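Local atomic coordinates of thiosulfate reductase (Thermus thermophilus, PDB entry 2VPZ), a protein that probably acts as a molybdenum-dependent oxidoreductase of sulfur compounds, binding molybdopterin guanine dinucleotide and a 4Fe-4S cluster. Residues V675-V680 and D716-T721. Residues are numbered along the deposited sequence; the frame is centred on the assembly and turned at random.
Sequences VKEGPV and DNYLQT. With MGD (2-amino-5,6-dimercapto-7-methyl-3,7,8a,9-tetrahydro-8-oxa-1,3,9,10-tetraaza-anthracen-4-one guanosine dinucleotide), chain H.
Glu677 reaches from its strand in the dinucleotide-binding domain into the loop 716-721, which leads on to the pterin pocket, and packs against two neighbours at once. Glu677 CG lies 3.7 Å from Leu719 CG. A bend at chi2 (-57°) lays the Glu677 carboxylate against the root of Tyr718, Glu677 OE2 coming 3.4 Å from Tyr718 CB. Carboxylate and ring planes are 34° apart. OE1 of Glu677 accepts from the backbone N of Ser715, and OE2 forms a salt bridge with Lys702, which also makes a cation-pi contact with the Tyr718 ring. Farther along, Leu719 CD2 meets Val675 O at 3.5 Å, and Val675 CG1 sits 3.3 Å from Tyr718 O. Across the loop, Asp716 OD2 accepts from cofactor N18 (3.2 Å) and, weakly, from N19; it also takes Gln720 NE2 on its anti side, tilted 26° out of the carboxylate plane. Asp716 OD1 is hydrogen-bonded to His697 ND1. Replacing Asp716 by an alanine is likely to leave cofactor N18 and His697 without this partner and Gln720 NE2 without its mate. Between the segments the contact is van der Waals packing, so the buried Glu677 carboxylate relies on Ser715 and Lys702 for its polar partners.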
loop_
_atom_site.group_PDB
_atom_site.type_symbol
_atom_site.label_atom_id
_atom_site.label_comp_id
_atom_site.label_asym_id
_atom_site.label_seq_id
_atom_site.Cartn_x
_atom_site.Cartn_y
_atom_site.Cartn_z
ATOM N N VAL A 675 49.854 3.188 2.085
ATOM C CA VAL A 675 49.362 2.392 3.211
ATOM C C VAL A 675 48.070 1.627 2.794
ATOM O O VAL A 675 47.140 2.209 2.196
ATOM C CB VAL A 675 49.093 3.264 4.528
ATOM C CG1 VAL A 675 48.605 2.375 5.673
ATOM C CG2 VAL A 675 50.391 3.999 4.955
ATOM N N LYS A 676 48.064 0.308 3.055
ATOM C CA LYS A 676 46.965 -0.643 2.772
ATOM C C LYS A 676 46.161 -0.930 4.043
ATOM O O LYS A 676 46.760 -1.110 5.106
ATOM C CB LYS A 676 47.511 -1.993 2.281
ATOM C CG LYS A 676 47.722 -2.167 0.809
ATOM C CD LYS A 676 48.885 -3.129 0.560
ATOM C CE LYS A 676 49.199 -3.298 -0.922
ATOM N NZ LYS A 676 48.289 -4.291 -1.596
ATOM N N GLU A 677 44.837 -1.006 3.942
ATOM C CA GLU A 677 44.032 -1.336 5.115
ATOM C C GLU A 677 43.166 -2.627 4.946
ATOM O O GLU A 677 42.265 -2.679 4.093
ATOM C CB GLU A 677 43.213 -0.110 5.610
ATOM C CG GLU A 677 43.834 0.542 6.872
ATOM C CD GLU A 677 43.973 -0.461 8.024
ATOM O OE1 GLU A 677 42.919 -0.989 8.442
ATOM O OE2 GLU A 677 45.105 -0.733 8.480
ATOM N N GLY A 678 43.559 -3.645 5.744
ATOM C CA GLY A 678 42.966 -4.995 5.828
ATOM C C GLY A 678 41.755 -5.190 4.948
ATOM O O GLY A 678 41.055 -4.172 4.792
ATOM N N PRO A 679 41.387 -6.422 4.453
ATOM C CA PRO A 679 40.190 -6.590 3.597
ATOM C C PRO A 679 38.809 -6.142 4.130
ATOM O O PRO A 679 38.428 -6.569 5.218
ATOM C CB PRO A 679 40.237 -8.085 3.201
ATOM C CG PRO A 679 40.863 -8.768 4.382
ATOM C CD PRO A 679 41.743 -7.690 5.100
ATOM N N VAL A 680 38.104 -5.296 3.362
ATOM C CA VAL A 680 36.748 -4.733 3.669
ATOM C C VAL A 680 35.701 -5.125 2.632
ATOM O O VAL A 680 36.005 -5.215 1.437
ATOM C CB VAL A 680 36.671 -3.149 3.640
ATOM C CG1 VAL A 680 36.161 -2.633 4.968
ATOM C CG2 VAL A 680 37.994 -2.548 3.230
ATOM N N ASP A 716 39.969 3.611 9.278
ATOM C CA ASP A 716 40.060 4.896 8.561
ATOM C C ASP A 716 41.333 5.686 8.980
ATOM O O ASP A 716 42.039 6.262 8.122
ATOM C CB ASP A 716 38.776 5.759 8.740
ATOM C CG ASP A 716 38.598 6.355 10.156
ATOM O OD1 ASP A 716 38.608 5.601 11.148
ATOM O OD2 ASP A 716 38.425 7.587 10.253
ATOM N N ASN A 717 41.634 5.663 10.284
ATOM C CA ASN A 717 42.811 6.328 10.902
ATOM C C ASN A 717 44.166 5.818 10.375
ATOM O O ASN A 717 45.109 6.597 10.235
ATOM C CB ASN A 717 42.814 6.174 12.427
ATOM C CG ASN A 717 43.693 7.209 13.102
ATOM O OD1 ASN A 717 44.557 6.894 13.927
ATOM N ND2 ASN A 717 43.469 8.462 12.749
ATOM N N TYR A 718 44.284 4.516 10.122
ATOM C CA TYR A 718 45.536 4.006 9.565
ATOM C C TYR A 718 45.700 4.490 8.113
ATOM O O TYR A 718 46.795 4.429 7.555
ATOM C CB TYR A 718 45.631 2.480 9.617
ATOM C CG TYR A 718 46.266 1.949 10.887
ATOM C CD1 TYR A 718 45.529 1.859 12.054
ATOM C CD2 TYR A 718 47.608 1.541 10.920
ATOM C CE1 TYR A 718 46.093 1.376 13.230
ATOM C CE2 TYR A 718 48.193 1.053 12.103
ATOM C CZ TYR A 718 47.421 0.971 13.258
ATOM O OH TYR A 718 47.940 0.484 14.437
ATOM N N LEU A 719 44.632 4.985 7.502
ATOM C CA LEU A 719 44.719 5.479 6.123
ATOM C C LEU A 719 44.883 6.985 6.091
ATOM O O LEU A 719 45.205 7.557 5.054
ATOM C CB LEU A 719 43.473 5.105 5.324
ATOM C CG LEU A 719 43.355 3.659 4.880
ATOM C CD1 LEU A 719 41.898 3.266 4.632
ATOM C CD2 LEU A 719 44.188 3.471 3.619
ATOM N N GLN A 720 44.610 7.620 7.231
ATOM C CA GLN A 720 44.714 9.077 7.362
ATOM C C GLN A 720 46.140 9.417 7.805
ATOM O O GLN A 720 46.454 9.682 8.964
ATOM C CB GLN A 720 43.621 9.604 8.318
ATOM C CG GLN A 720 42.231 9.645 7.641
ATOM C CD GLN A 720 41.051 9.251 8.542
ATOM O OE1 GLN A 720 41.233 8.682 9.624
ATOM N NE2 GLN A 720 39.822 9.533 8.073
ATOM N N THR A 721 47.000 9.373 6.808
ATOM C CA THR A 721 48.412 9.600 6.955
ATOM C C THR A 721 48.786 11.093 7.093
ATOM O O THR A 721 49.668 11.449 7.878
ATOM C CB THR A 721 49.152 8.935 5.750
ATOM O OG1 THR A 721 49.633 7.657 6.116
ATOM C CG2 THR A 721 50.263 9.834 5.240
HETATM P PB MGD H . 37.734 5.383 21.641
HETATM O O1B MGD H . 38.145 4.713 20.366
HETATM O O2B MGD H . 36.441 4.996 22.293
HETATM O O3B MGD H . 37.937 6.951 21.319
HETATM O O3A MGD H . 38.368 9.369 20.811
HETATM P PA MGD H . 38.522 8.306 21.991
HETATM O O1A MGD H . 37.614 8.495 23.196
HETATM O O2A MGD H . 39.987 8.126 22.178
HETATM O "O5'" MGD H . 38.825 5.133 22.738
HETATM C "C5'" MGD H . 38.487 4.956 24.114
HETATM C "C4'" MGD H . 39.697 4.287 24.768
HETATM O "O4'" MGD H . 39.346 4.388 26.144
HETATM C "C3'" MGD H . 39.865 2.818 24.483
HETATM O "O3'" MGD H . 41.251 2.534 24.715
HETATM C "C2'" MGD H . 38.968 2.184 25.558
HETATM O "O2'" MGD H . 39.414 0.868 25.759
HETATM C "C1'" MGD H . 39.202 3.079 26.777
HETATM N N9 MGD H . 38.152 3.133 27.864
HETATM C C8 MGD H . 36.831 3.036 27.700
HETATM N N7 MGD H . 36.135 3.162 28.853
HETATM C C5 MGD H . 37.031 3.404 29.834
HETATM C C6 MGD H . 37.008 3.702 31.335
HETATM O O6 MGD H . 35.925 3.710 32.021
HETATM N N1 MGD H . 38.231 3.922 31.919
HETATM C C2 MGD H . 39.425 3.891 31.250
HETATM N N2 MGD H . 40.634 4.109 31.854
HETATM N N3 MGD H . 39.456 3.658 29.931
HETATM C C4 MGD H . 38.354 3.389 29.157
HETATM C C10 MGD H . 37.143 10.140 20.613
HETATM C C11 MGD H . 37.446 11.211 19.620
HETATM O O11 MGD H . 38.185 10.575 18.577
HETATM C C12 MGD H . 36.303 11.982 19.070
HETATM S S12 MGD H . 35.102 12.672 20.079
HETATM C C13 MGD H . 36.187 12.246 17.768
HETATM S S13 MGD H . 34.934 13.053 17.030
HETATM C C14 MGD H . 37.135 11.923 16.748
HETATM N N15 MGD H . 36.526 10.917 15.832
HETATM C C16 MGD H . 37.419 10.365 14.945
HETATM C C17 MGD H . 37.119 9.815 13.620
HETATM O O17 MGD H . 35.926 9.768 13.196
HETATM N N18 MGD H . 38.138 9.384 12.874
HETATM C C19 MGD H . 39.422 9.422 13.280
HETATM N N19 MGD H . 40.438 8.909 12.522
HETATM N N20 MGD H . 39.746 9.943 14.466
HETATM C C21 MGD H . 38.842 10.392 15.330
HETATM N N22 MGD H . 39.216 10.838 16.534
HETATM C C23 MGD H . 38.364 11.476 17.479
#